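Side-chain contacts in importin subunit beta-1 (Saccharomyces cerevisiae, PDB 5OWU), which carries proteins into the nucleus together with importin alpha, the subunit that recognises the classical nuclear localization signal of the cargo: residues D35-F40 with A81-T86; A4-L9 with A41-Q46; Q28-S33 with K66-S71; T102-I107 with K152-L157. One frame throughout, in Å; residues are numbered along the deposited sequence.

All four contacts lie near the amino end of an all-helical solenoid of HEAT repeats, and each joins segments that are distant in sequence. Contacts 1, 2 and 3 interleave along the chain and form one cluster: their centres are 9 to 15 Å apart, contacts 1 and 2 share helix 37-48, and contact 3 joins helix 19-35 to the end of helix 55-67. A salt bridge from Arg-83 to Glu-68 ties contact 1 to contact 3, while Phe-6 of contact 2 packs on Phe-40, Leu-29 and Leu-32. Contact 4 follows in series, its centre 21 to 25 Å from the others, and joins HEAT 3 to HEAT 4, so packing between neighbouring repeats recurs further along the solenoid.

Contact 1 of 4, residues D35-F40 with A81-T86; sequences DNFLQF and AQRWIT
Arg-83 lays its guanidinium flat on the ring of Phe-37, and this pair makes the close contacts between 35-40 and 81-86. The planes are only 7° apart, and the centres of the two flat groups lie 3.9 Å from each other. CZ of Arg-83 comes to 3.5 Å from CE1 of Phe-37, while NE sits over the middle of the ring. The chain takes part as well: CD of Arg-83 makes a CH-pi contact over the same face, and CG reaches CD2 of Phe-37 at 3.8 Å. A bend at chi3 (61°) in an otherwise extended arginine brings the guanidinium down onto the ring, and the two side chains cross at about a right angle. Phe-37 has CG anti to its amide nitrogen (chi1 -173°), which sends the ring across to helix 74-87 from the first turn of helix 37-48. That turn is capped by Asn-36, whose OD1 accepts from N of Gln-39 at 3.1 Å, the donor standing above the carbonyl plane. Glu-68 also touches Phe-37 and forms a salt bridge with NH2 of Arg-83. With an alanine in place of Phe-37, the guanidinium would probably lose the surface it lies on and be freer to turn about its outer bonds, held chiefly by Glu-68. No hydrogen bond crosses between the segments; the stack is a cation-pi interaction that leaves the in-plane N-H groups of the arginine able to serve other acceptors, as NH2 does with Glu-68.

Contact 2 of 4, residues A4-L9 with A41-Q46; sequences AEFAQL and AGLSSQ
The ring of Phe-6 rests against helix 37-48, with Leu-43 over one face and Ser-44 near its far end. On the tight side, CB of Leu-43 stands 3.8 Å from CD2 of Phe-6 and makes a CH-pi contact, displaced toward the ring's rim, while CD1 of Leu-43 reaches the CD1 side. OG of Ser-44 approaches obliquely, 3.4 Å from CE2 of Phe-6. This hydroxyl hydrogen-bonds back to the carbonyl of Phe-40, so its polar need is met within its own helix. Phe-6 holds CG anti to its amide nitrogen (chi1 -164°), which carries the ring in between the helices, where Leu-29 and Leu-32 of helix 19-35 also pack on it. Replacing Phe-6 by an alanine would probably open a gap beneath Leu-43 and strip these two leucines of a packing partner. The looser side belongs to Ala-4, Glu-5 and Gln-8, exposed residues of helix 3-15 whose side chains do not reach 41-46; Gln-8 bonds instead to Asn-12. The contact joins HEAT 1 to HEAT 2, an instance of the side-by-side packing of neighbouring helical repeats that builds a HEAT solenoid.

Contact 3 of 4, residues Q28-S33 with K66-S71; sequences QLKKLS and KNELVS
Lys-30 and Glu-68 meet in a salt bridge at the surface of the HEAT-repeat solenoid, linking helix 19-35 of HEAT 1 to the turn that follows helix 55-67. NZ of Lys-30 lies 3.2 Å from OE2 of Glu-68, and the hydrogen bond within this ion pair is weak. Both side chains are bent at chi2 (73° in the lysine, -60° in the glutamate), and they cross at a slant to bring their charged ends together. The two carboxylate oxygens have different work. OE2 takes the lysine, whereas OE1 faces Arg-83 of helix 74-87, its stronger partner, and also accepts from a water. Glu-68 is thus placed between two positive groups, which would probably steady its negative charge. The same water donates to OG of Ser-33, giving 28-33 a second, indirect link to the carboxylate beside the direct one from Lys-30. Ser-33 is buried, and its hydroxyl is satisfied twice: it donates to the backbone O of Lys-30, one turn earlier in its helix, and accepts from the water. On the other segment, Lys-66 turns its ammonium group back to its neighbour, NZ donating to OD1 of Asn-67 at 3.0 Å. The carbonyl O of Lys-66 accepts from two amides, those of Leu-69 and Val-70, where the chain leaves helix 55-67. Across the water bridge, the oxygen of the water lies 2.7 Å from OG of Ser-33 and 3.2 Å from OE1 of Glu-68.

Contact 4 of 4, residues T102-I107 with K152-L157; sequences TALVSI and KRASLL
Leu-104 spreads its two methyl branches over helix 149-165, one on Ala-154 and the other beside Ser-155. Its CG stands anti to the amide nitrogen (chi1 -177°), and chi2 of 69° then parts the branches between the two neighbours. CD1 meets CB of Ala-154 at 3.8 Å and also lies 3.6 Å from the backbone O of that residue. CD2 goes the other way, coming within 3.8 Å of OG of Ser-155. The backbone shares in the contact: O of Leu-104 is only 3.2 Å from CB of Ala-154, a tight fit. The CA atoms of Leu-104 and Ala-154 are 6.3 Å apart, a close approach consistent with the small alanine side chain facing the leucine. Ser-155 has its OG anti to the carbonyl carbon (chi1 -58°), beside its own amide nitrogen, and from there the hydroxyl bonds to the carbonyl of Val-151 and to ND2 of Asn-142. Met-139 of helix 133-142 touches both Leu-104 and Ser-155, and Ile-119 of helix 109-126 packs on the leucine, so the branched end sits among helices of HEAT 3 and HEAT 4. No hydrogen bond joins the two segments; the serine keeps its polar bonds within its own repeat, and the union of the two repeats here rests on van der Waals fit between a leucine and a small-residue surface.

Contact 1 of 4, residues D35-F40 with A81-T86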
loop_
_atom_site.group_PDB
_atom_site.type_symbol
_atom_site.label_atom_id
_atom_site.label_comp_id
_atom_site.label_asym_id
_atom_site.label_seq_id
_atom_site.Cartn_x
_atom_site.Cartn_y
_atom_site.Cartn_z
ATOM N N ASP A 35 19.842 19.620 27.434
ATOM C CA ASP A 35 20.891 19.942 28.397
ATOM C C ASP A 35 20.677 19.226 29.719
ATOM O O ASP A 35 21.649 18.852 30.377
ATOM C CB ASP A 35 20.959 21.452 28.645
ATOM C CG ASP A 35 21.328 22.234 27.405
ATOM O OD1 ASP A 35 21.933 21.648 26.480
ATOM O OD2 ASP A 35 21.010 23.439 27.366
ATOM N N ASN A 36 19.416 19.039 30.135
ATOM C CA ASN A 36 19.124 18.409 31.421
ATOM C C ASN A 36 17.835 17.592 31.269
ATOM O O ASN A 36 16.755 17.972 31.727
ATOM C CB ASN A 36 19.000 19.443 32.538
ATOM C CG ASN A 36 18.943 18.807 33.921
ATOM O OD1 ASN A 36 18.784 17.596 34.056
ATOM N ND2 ASN A 36 19.062 19.632 34.957
ATOM N N PHE A 37 17.955 16.427 30.636
ATOM C CA PHE A 37 16.768 15.622 30.383
ATOM C C PHE A 37 16.085 15.219 31.684
ATOM O O PHE A 37 14.855 15.195 31.758
ATOM C CB PHE A 37 17.118 14.380 29.567
ATOM C CG PHE A 37 15.910 13.596 29.144
ATOM C CD1 PHE A 37 15.065 14.093 28.171
ATOM C CD2 PHE A 37 15.604 12.381 29.733
ATOM C CE1 PHE A 37 13.940 13.383 27.781
ATOM C CE2 PHE A 37 14.480 11.669 29.349
ATOM C CZ PHE A 37 13.649 12.172 28.380
ATOM N N LEU A 38 16.860 14.888 32.716
ATOM C CA LEU A 38 16.261 14.535 34.001
ATOM C C LEU A 38 15.297 15.621 34.462
ATOM O O LEU A 38 14.138 15.343 34.798
ATOM C CB LEU A 38 17.360 14.303 35.045
ATOM C CG LEU A 38 16.988 13.685 36.403
ATOM C CD1 LEU A 38 18.264 13.356 37.163
ATOM C CD2 LEU A 38 16.108 14.578 37.264
ATOM N N GLN A 39 15.759 16.874 34.479
ATOM C CA GLN A 39 14.899 17.962 34.939
ATOM C C GLN A 39 13.734 18.189 33.979
ATOM O O GLN A 39 12.600 18.407 34.414
ATOM C CB GLN A 39 15.716 19.247 35.111
ATOM C CG GLN A 39 14.902 20.407 35.669
ATOM C CD GLN A 39 15.701 21.701 35.808
ATOM O OE1 GLN A 39 16.571 22.005 34.988
ATOM N NE2 GLN A 39 15.398 22.472 36.849
ATOM N N PHE A 40 13.997 18.166 32.672
ATOM C CA PHE A 40 12.933 18.326 31.681
ATOM C C PHE A 40 11.802 17.321 31.914
ATOM O O PHE A 40 10.616 17.678 31.924
ATOM C CB PHE A 40 13.540 18.169 30.286
ATOM C CG PHE A 40 12.535 18.077 29.184
ATOM C CD1 PHE A 40 12.080 19.215 28.546
ATOM C CD2 PHE A 40 12.059 16.846 28.768
ATOM C CE1 PHE A 40 11.158 19.131 27.520
ATOM C CE2 PHE A 40 11.133 16.753 27.750
ATOM C CZ PHE A 40 10.681 17.898 27.124
ATOM N N ALA A 81 15.213 4.873 24.847
ATOM C CA ALA A 81 15.180 3.907 25.939
ATOM C C ALA A 81 16.429 4.032 26.799
ATOM O O ALA A 81 16.348 4.119 28.032
ATOM C CB ALA A 81 15.042 2.485 25.386
ATOM N N GLN A 82 17.604 4.047 26.164
ATOM C CA GLN A 82 18.834 4.139 26.942
ATOM C C GLN A 82 18.944 5.474 27.677
ATOM O O GLN A 82 19.486 5.525 28.791
ATOM C CB GLN A 82 20.049 3.928 26.041
ATOM C CG GLN A 82 21.374 4.047 26.798
ATOM C CD GLN A 82 22.573 3.636 25.973
ATOM O OE1 GLN A 82 22.463 2.836 25.044
ATOM N NE2 GLN A 82 23.733 4.188 26.310
ATOM N N ARG A 83 18.450 6.561 27.078
ATOM C CA ARG A 83 18.479 7.846 27.773
ATOM C C ARG A 83 17.589 7.825 29.013
ATOM O O ARG A 83 17.979 8.330 30.070
ATOM C CB ARG A 83 18.058 8.980 26.837
ATOM C CG ARG A 83 17.982 10.326 27.560
ATOM C CD ARG A 83 17.745 11.484 26.628
ATOM N NE ARG A 83 16.488 11.367 25.900
ATOM C CZ ARG A 83 16.008 12.318 25.106
ATOM N NH1 ARG A 83 16.679 13.448 24.960
ATOM N NH2 ARG A 83 14.859 12.147 24.465
ATOM N N TRP A 84 16.381 7.274 28.905
ATOM C CA TRP A 84 15.544 7.112 30.091
ATOM C C TRP A 84 16.253 6.275 31.147
ATOM O O TRP A 84 16.282 6.632 32.334
ATOM C CB TRP A 84 14.211 6.464 29.712
ATOM C CG TRP A 84 13.368 6.102 30.897
ATOM C CD1 TRP A 84 13.267 4.877 31.481
ATOM C CD2 TRP A 84 12.518 6.975 31.651
ATOM N NE1 TRP A 84 12.403 4.926 32.544
ATOM C CE2 TRP A 84 11.928 6.202 32.672
ATOM C CE3 TRP A 84 12.193 8.330 31.558
ATOM C CZ2 TRP A 84 11.027 6.738 33.592
ATOM C CZ3 TRP A 84 11.305 8.863 32.474
ATOM C CH2 TRP A 84 10.731 8.070 33.477
ATOM N N ILE A 85 16.847 5.160 30.729
ATOM C CA ILE A 85 17.420 4.224 31.687
ATOM C C ILE A 85 18.609 4.839 32.419
ATOM O O ILE A 85 18.736 4.691 33.642
ATOM C CB ILE A 85 17.796 2.913 30.973
ATOM C CG1 ILE A 85 16.509 2.179 30.571
ATOM C CG2 ILE A 85 18.683 2.039 31.860
ATOM C CD1 ILE A 85 16.713 1.047 29.610
ATOM N N THR A 86 19.496 5.533 31.698
ATOM C CA THR A 86 20.744 6.007 32.296
ATOM C C THR A 86 20.716 7.465 32.753
ATOM O O THR A 86 21.393 7.802 33.723
ATOM C CB THR A 86 21.918 5.831 31.323
ATOM O OG1 THR A 86 21.722 6.638 30.158
ATOM C CG2 THR A 86 22.065 4.377 30.914
#

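Contact 2 of 4, residues A4-L9 with A41-Q46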
loop_
_atom_site.group_PDB
_atom_site.type_symbol
_atom_site.label_atom_id
_atom_site.label_comp_id
_atom_site.label_asym_id
_atom_site.label_seq_id
_atom_site.Cartn_x
_atom_site.Cartn_y
_atom_site.Cartn_z
ATOM N N ALA A 4 6.432 26.432 37.707
ATOM C CA ALA A 4 5.640 27.518 37.141
ATOM C C ALA A 4 6.293 28.081 35.883
ATOM O O ALA A 4 5.608 28.347 34.888
ATOM C CB ALA A 4 5.439 28.615 38.185
ATOM N N GLU A 5 7.615 28.265 35.908
ATOM C CA GLU A 5 8.314 28.785 34.737
ATOM C C GLU A 5 8.219 27.817 33.566
ATOM O O GLU A 5 7.977 28.231 32.426
ATOM C CB GLU A 5 9.777 29.058 35.080
ATOM C CG GLU A 5 9.979 30.093 36.172
ATOM C CD GLU A 5 11.412 30.143 36.663
ATOM O OE1 GLU A 5 12.169 29.187 36.391
ATOM O OE2 GLU A 5 11.780 31.136 37.323
ATOM N N PHE A 6 8.425 26.523 33.826
ATOM C CA PHE A 6 8.306 25.522 32.772
ATOM C C PHE A 6 6.907 25.545 32.172
ATOM O O PHE A 6 6.736 25.542 30.942
ATOM C CB PHE A 6 8.639 24.138 33.338
ATOM C CG PHE A 6 8.916 23.101 32.290
ATOM C CD1 PHE A 6 10.103 23.120 31.583
ATOM C CD2 PHE A 6 7.996 22.099 32.018
ATOM C CE1 PHE A 6 10.369 22.172 30.621
ATOM C CE2 PHE A 6 8.261 21.143 31.054
ATOM C CZ PHE A 6 9.446 21.181 30.352
ATOM N N ALA A 7 5.889 25.587 33.036
ATOM C CA ALA A 7 4.514 25.646 32.558
ATOM C C ALA A 7 4.298 26.872 31.688
ATOM O O ALA A 7 3.590 26.808 30.676
ATOM C CB ALA A 7 3.545 25.653 33.740
ATOM N N GLN A 8 4.909 28.000 32.061
ATOM C CA GLN A 8 4.778 29.212 31.256
ATOM C C GLN A 8 5.429 29.040 29.888
ATOM O O GLN A 8 4.881 29.495 28.877
ATOM C CB GLN A 8 5.390 30.403 31.999
ATOM C CG GLN A 8 5.089 31.756 31.362
ATOM C CD GLN A 8 3.615 32.104 31.419
ATOM O OE1 GLN A 8 3.013 32.127 32.491
ATOM N NE2 GLN A 8 3.023 32.363 30.261
ATOM N N LEU A 9 6.604 28.405 29.833
ATOM C CA LEU A 9 7.211 28.082 28.542
ATOM C C LEU A 9 6.262 27.267 27.666
ATOM O O LEU A 9 6.014 27.623 26.511
ATOM C CB LEU A 9 8.522 27.316 28.742
ATOM C CG LEU A 9 9.784 28.101 29.097
ATOM C CD1 LEU A 9 10.917 27.108 29.354
ATOM C CD2 LEU A 9 10.165 29.074 27.989
ATOM N N ALA A 41 12.158 16.055 32.124
ATOM C CA ALA A 41 11.149 15.019 32.324
ATOM C C ALA A 41 10.426 15.195 33.655
ATOM O O ALA A 41 9.190 15.093 33.719
ATOM C CB ALA A 41 11.801 13.640 32.244
ATOM N N GLY A 42 11.172 15.459 34.730
ATOM C CA GLY A 42 10.530 15.701 36.016
ATOM C C GLY A 42 9.552 16.859 35.968
ATOM O O GLY A 42 8.403 16.746 36.411
ATOM N N LEU A 43 10.000 17.994 35.427
ATOM C CA LEU A 43 9.151 19.176 35.353
ATOM C C LEU A 43 7.936 18.930 34.468
ATOM O O LEU A 43 6.829 19.369 34.793
ATOM C CB LEU A 43 9.953 20.367 34.828
ATOM C CG LEU A 43 10.937 21.028 35.795
ATOM C CD1 LEU A 43 11.845 21.983 35.043
ATOM C CD2 LEU A 43 10.200 21.767 36.898
ATOM N N SER A 44 8.130 18.254 33.331
ATOM C CA SER A 44 7.002 17.892 32.480
ATOM C C SER A 44 5.957 17.120 33.275
ATOM O O SER A 44 4.756 17.427 33.226
ATOM C CB SER A 44 7.486 17.059 31.289
ATOM O OG SER A 44 8.321 17.816 30.426
ATOM N N SER A 45 6.410 16.119 34.036
ATOM C CA SER A 45 5.480 15.335 34.832
ATOM C C SER A 45 4.812 16.180 35.912
ATOM O O SER A 45 3.650 15.931 36.253
ATOM C CB SER A 45 6.200 14.133 35.443
ATOM O OG SER A 45 6.811 14.461 36.682
ATOM N N GLN A 46 5.507 17.196 36.443
ATOM C CA GLN A 46 4.892 18.030 37.474
ATOM C C GLN A 46 3.839 18.958 36.876
ATOM O O GLN A 46 2.799 19.203 37.495
ATOM C CB GLN A 46 5.957 18.836 38.223
ATOM C CG GLN A 46 6.805 18.024 39.217
ATOM C CD GLN A 46 6.030 17.479 40.426
ATOM O OE1 GLN A 46 6.378 16.423 40.963
ATOM N NE2 GLN A 46 5.000 18.204 40.872
#

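Contact 3 of 4, residues Q28-S33 with K66-S71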
loop_
_atom_site.group_PDB
_atom_site.type_symbol
_atom_site.label_atom_id
_atom_site.label_comp_id
_atom_site.label_asym_id
_atom_site.label_seq_id
_atom_site.Cartn_x
_atom_site.Cartn_y
_atom_site.Cartn_z
ATOM N N GLN A 28 13.561 26.967 23.755
ATOM C CA GLN A 28 14.045 26.820 25.123
ATOM C C GLN A 28 13.630 25.473 25.712
ATOM O O GLN A 28 14.398 24.850 26.458
ATOM C CB GLN A 28 13.539 27.975 25.983
ATOM C CG GLN A 28 14.360 28.201 27.242
ATOM C CD GLN A 28 13.877 29.397 28.042
ATOM O OE1 GLN A 28 13.394 30.381 27.479
ATOM N NE2 GLN A 28 14.000 29.314 29.364
ATOM N N LEU A 29 12.432 24.993 25.374
ATOM C CA LEU A 29 11.999 23.681 25.851
ATOM C C LEU A 29 12.887 22.575 25.297
ATOM O O LEU A 29 13.387 21.726 26.048
ATOM C CB LEU A 29 10.538 23.445 25.470
ATOM C CG LEU A 29 9.532 24.310 26.225
ATOM C CD1 LEU A 29 8.181 24.265 25.539
ATOM C CD2 LEU A 29 9.414 23.866 27.672
ATOM N N LYS A 30 13.096 22.564 23.977
ATOM C CA LYS A 30 13.981 21.559 23.393
ATOM C C LYS A 30 15.383 21.652 23.989
ATOM O O LYS A 30 16.034 20.629 24.246
ATOM C CB LYS A 30 14.024 21.726 21.873
ATOM C CG LYS A 30 14.778 20.628 21.131
ATOM C CD LYS A 30 14.007 19.316 21.110
ATOM C CE LYS A 30 14.751 18.255 20.307
ATOM N NZ LYS A 30 14.101 16.912 20.396
ATOM N N LYS A 31 15.857 22.870 24.234
ATOM C CA LYS A 31 17.199 23.050 24.779
ATOM C C LYS A 31 17.305 22.471 26.180
ATOM O O LYS A 31 18.333 21.883 26.535
ATOM C CB LYS A 31 17.573 24.533 24.786
ATOM C CG LYS A 31 18.758 24.895 25.690
ATOM C CD LYS A 31 18.932 26.407 25.774
ATOM C CE LYS A 31 19.905 26.800 26.880
ATOM N NZ LYS A 31 21.264 26.228 26.671
ATOM N N LEU A 32 16.271 22.638 27.003
ATOM C CA LEU A 32 16.316 22.004 28.314
ATOM C C LEU A 32 16.263 20.485 28.186
ATOM O O LEU A 32 16.954 19.772 28.923
ATOM C CB LEU A 32 15.180 22.509 29.201
ATOM C CG LEU A 32 15.207 21.933 30.625
ATOM C CD1 LEU A 32 16.478 22.351 31.360
ATOM C CD2 LEU A 32 13.976 22.338 31.424
ATOM N N SER A 33 15.464 19.963 27.253
ATOM C CA SER A 33 15.442 18.513 27.079
ATOM C C SER A 33 16.813 17.991 26.681
ATOM O O SER A 33 17.180 16.871 27.053
ATOM C CB SER A 33 14.403 18.101 26.037
ATOM O OG SER A 33 14.938 18.117 24.726
ATOM N N LYS A 66 6.333 12.258 26.230
ATOM C CA LYS A 66 6.079 10.985 25.554
ATOM C C LYS A 66 6.863 10.893 24.260
ATOM O O LYS A 66 7.442 9.847 23.943
ATOM C CB LYS A 66 4.585 10.811 25.261
ATOM C CG LYS A 66 4.250 9.658 24.285
ATOM C CD LYS A 66 2.859 9.784 23.737
ATOM C CE LYS A 66 2.811 10.782 22.589
ATOM N NZ LYS A 66 2.955 10.116 21.258
ATOM N N ASN A 67 6.871 11.972 23.487
ATOM C CA ASN A 67 7.589 11.983 22.224
ATOM C C ASN A 67 9.098 12.011 22.406
ATOM O O ASN A 67 9.815 11.839 21.418
ATOM C CB ASN A 67 7.143 13.176 21.384
ATOM C CG ASN A 67 5.759 12.980 20.790
ATOM O OD1 ASN A 67 5.316 11.846 20.568
ATOM N ND2 ASN A 67 5.070 14.082 20.530
ATOM N N GLU A 68 9.597 12.220 23.623
ATOM C CA GLU A 68 11.017 12.003 23.897
ATOM C C GLU A 68 11.307 10.608 24.451
ATOM O O GLU A 68 12.443 10.333 24.855
ATOM C CB GLU A 68 11.535 13.061 24.875
ATOM C CG GLU A 68 11.461 14.487 24.349
ATOM C CD GLU A 68 12.278 14.691 23.086
ATOM O OE1 GLU A 68 13.352 14.072 22.969
ATOM O OE2 GLU A 68 11.840 15.457 22.204
ATOM N N LEU A 69 10.313 9.728 24.482
ATOM C CA LEU A 69 10.461 8.405 25.070
ATOM C C LEU A 69 10.183 7.272 24.096
ATOM O O LEU A 69 10.763 6.193 24.244
ATOM C CB LEU A 69 9.530 8.261 26.286
ATOM C CG LEU A 69 9.884 9.104 27.511
ATOM C CD1 LEU A 69 8.815 8.978 28.585
ATOM C CD2 LEU A 69 11.242 8.715 28.067
ATOM N N VAL A 70 9.328 7.489 23.100
ATOM C CA VAL A 70 9.058 6.494 22.074
ATOM C C VAL A 70 9.104 7.185 20.722
ATOM O O VAL A 70 8.900 8.394 20.607
ATOM C CB VAL A 70 7.699 5.789 22.272
ATOM C CG1 VAL A 70 7.746 4.890 23.496
ATOM C CG2 VAL A 70 6.575 6.821 22.392
ATOM N N SER A 71 9.387 6.390 19.694
ATOM C CA SER A 71 9.476 6.883 18.329
ATOM C C SER A 71 9.048 5.770 17.389
ATOM O O SER A 71 9.001 4.596 17.765
ATOM C CB SER A 71 10.896 7.349 17.992
ATOM O OG SER A 71 11.005 7.724 16.632
HETATM O O HOH W 1 15.842 15.952 23.491
#

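Contact 4 of 4, residues T102-I107 with K152-L157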
loop_
_atom_site.group_PDB
_atom_site.type_symbol
_atom_site.label_atom_id
_atom_site.label_comp_id
_atom_site.label_asym_id
_atom_site.label_seq_id
_atom_site.Cartn_x
_atom_site.Cartn_y
_atom_site.Cartn_z
ATOM N N THR A 102 -0.954 9.589 38.883
ATOM C CA THR A 102 -1.903 10.538 39.453
ATOM C C THR A 102 -2.777 11.136 38.362
ATOM O O THR A 102 -4.003 11.212 38.502
ATOM C CB THR A 102 -1.162 11.640 40.210
ATOM O OG1 THR A 102 -0.546 11.089 41.380
ATOM C CG2 THR A 102 -2.121 12.767 40.620
ATOM N N ALA A 103 -2.164 11.556 37.256
ATOM C CA ALA A 103 -2.936 12.159 36.178
ATOM C C ALA A 103 -3.852 11.139 35.501
ATOM O O ALA A 103 -4.909 11.509 34.976
ATOM C CB ALA A 103 -1.990 12.793 35.160
ATOM N N LEU A 104 -3.482 9.854 35.525
ATOM C CA LEU A 104 -4.272 8.843 34.828
ATOM C C LEU A 104 -5.705 8.804 35.343
ATOM O O LEU A 104 -6.645 8.577 34.567
ATOM C CB LEU A 104 -3.628 7.470 34.979
ATOM C CG LEU A 104 -4.340 6.353 34.215
ATOM C CD1 LEU A 104 -4.177 6.529 32.716
ATOM C CD2 LEU A 104 -3.829 4.996 34.665
ATOM N N VAL A 105 -5.893 9.024 36.641
ATOM C CA VAL A 105 -7.211 8.954 37.259
ATOM C C VAL A 105 -7.853 10.339 37.360
ATOM O O VAL A 105 -8.788 10.531 38.127
ATOM C CB VAL A 105 -7.158 8.258 38.629
ATOM C CG1 VAL A 105 -6.606 6.854 38.476
ATOM C CG2 VAL A 105 -6.322 9.054 39.636
ATOM N N SER A 106 -7.360 11.303 36.591
ATOM C CA SER A 106 -7.949 12.634 36.572
ATOM C C SER A 106 -9.384 12.586 36.062
ATOM O O SER A 106 -9.708 11.855 35.121
ATOM C CB SER A 106 -7.118 13.554 35.680
ATOM O OG SER A 106 -7.817 14.748 35.375
ATOM N N ILE A 107 -10.242 13.408 36.670
ATOM C CA ILE A 107 -11.621 13.537 36.212
ATOM C C ILE A 107 -11.719 14.191 34.842
ATOM O O ILE A 107 -12.780 14.131 34.210
ATOM C CB ILE A 107 -12.431 14.321 37.267
ATOM C CG1 ILE A 107 -13.929 14.162 37.022
ATOM C CG2 ILE A 107 -12.032 15.802 37.276
ATOM C CD1 ILE A 107 -14.772 14.569 38.213
ATOM N N LYS A 152 -11.274 2.663 35.241
ATOM C CA LYS A 152 -11.295 1.536 34.315
ATOM C C LYS A 152 -10.918 1.981 32.909
ATOM O O LYS A 152 -10.027 1.405 32.270
ATOM C CB LYS A 152 -12.688 0.905 34.295
ATOM C CG LYS A 152 -13.102 0.204 35.572
ATOM C CD LYS A 152 -14.590 -0.134 35.531
ATOM C CE LYS A 152 -14.975 -1.160 36.586
ATOM N NZ LYS A 152 -16.428 -1.459 36.542
ATOM N N ARG A 153 -11.608 3.002 32.407
ATOM C CA ARG A 153 -11.454 3.393 31.012
ATOM C C ARG A 153 -10.056 3.942 30.750
ATOM O O ARG A 153 -9.419 3.591 29.754
ATOM C CB ARG A 153 -12.521 4.425 30.644
ATOM C CG ARG A 153 -13.017 4.336 29.203
ATOM C CD ARG A 153 -11.998 4.877 28.211
ATOM N NE ARG A 153 -11.867 6.330 28.289
ATOM C CZ ARG A 153 -12.654 7.195 27.654
ATOM N NH1 ARG A 153 -13.649 6.760 26.883
ATOM N NH2 ARG A 153 -12.450 8.501 27.790
ATOM N N ALA A 154 -9.565 4.815 31.632
ATOM C CA ALA A 154 -8.235 5.383 31.439
ATOM C C ALA A 154 -7.167 4.299 31.481
ATOM O O ALA A 154 -6.212 4.320 30.690
ATOM C CB ALA A 154 -7.967 6.450 32.499
ATOM N N SER A 155 -7.319 3.327 32.383
ATOM C CA SER A 155 -6.333 2.259 32.457
ATOM C C SER A 155 -6.374 1.388 31.208
ATOM O O SER A 155 -5.322 0.979 30.700
ATOM C CB SER A 155 -6.558 1.433 33.723
ATOM O OG SER A 155 -6.472 2.274 34.865
ATOM N N LEU A 156 -7.578 1.112 30.685
ATOM C CA LEU A 156 -7.688 0.348 29.446
ATOM C C LEU A 156 -7.070 1.103 28.272
ATOM O O LEU A 156 -6.405 0.500 27.420
ATOM C CB LEU A 156 -9.154 0.009 29.163
ATOM C CG LEU A 156 -9.777 -0.971 30.168
ATOM C CD1 LEU A 156 -11.285 -1.013 30.057
ATOM C CD2 LEU A 156 -9.204 -2.360 29.966
ATOM N N LEU A 157 -7.270 2.421 28.208
ATOM C CA LEU A 157 -6.568 3.224 27.211
ATOM C C LEU A 157 -5.063 3.046 27.330
ATOM O O LEU A 157 -4.370 2.830 26.328
ATOM C CB LEU A 157 -6.919 4.705 27.364
ATOM C CG LEU A 157 -8.346 5.134 27.035
ATOM C CD1 LEU A 157 -8.442 6.642 27.141
ATOM C CD2 LEU A 157 -8.769 4.658 25.652
#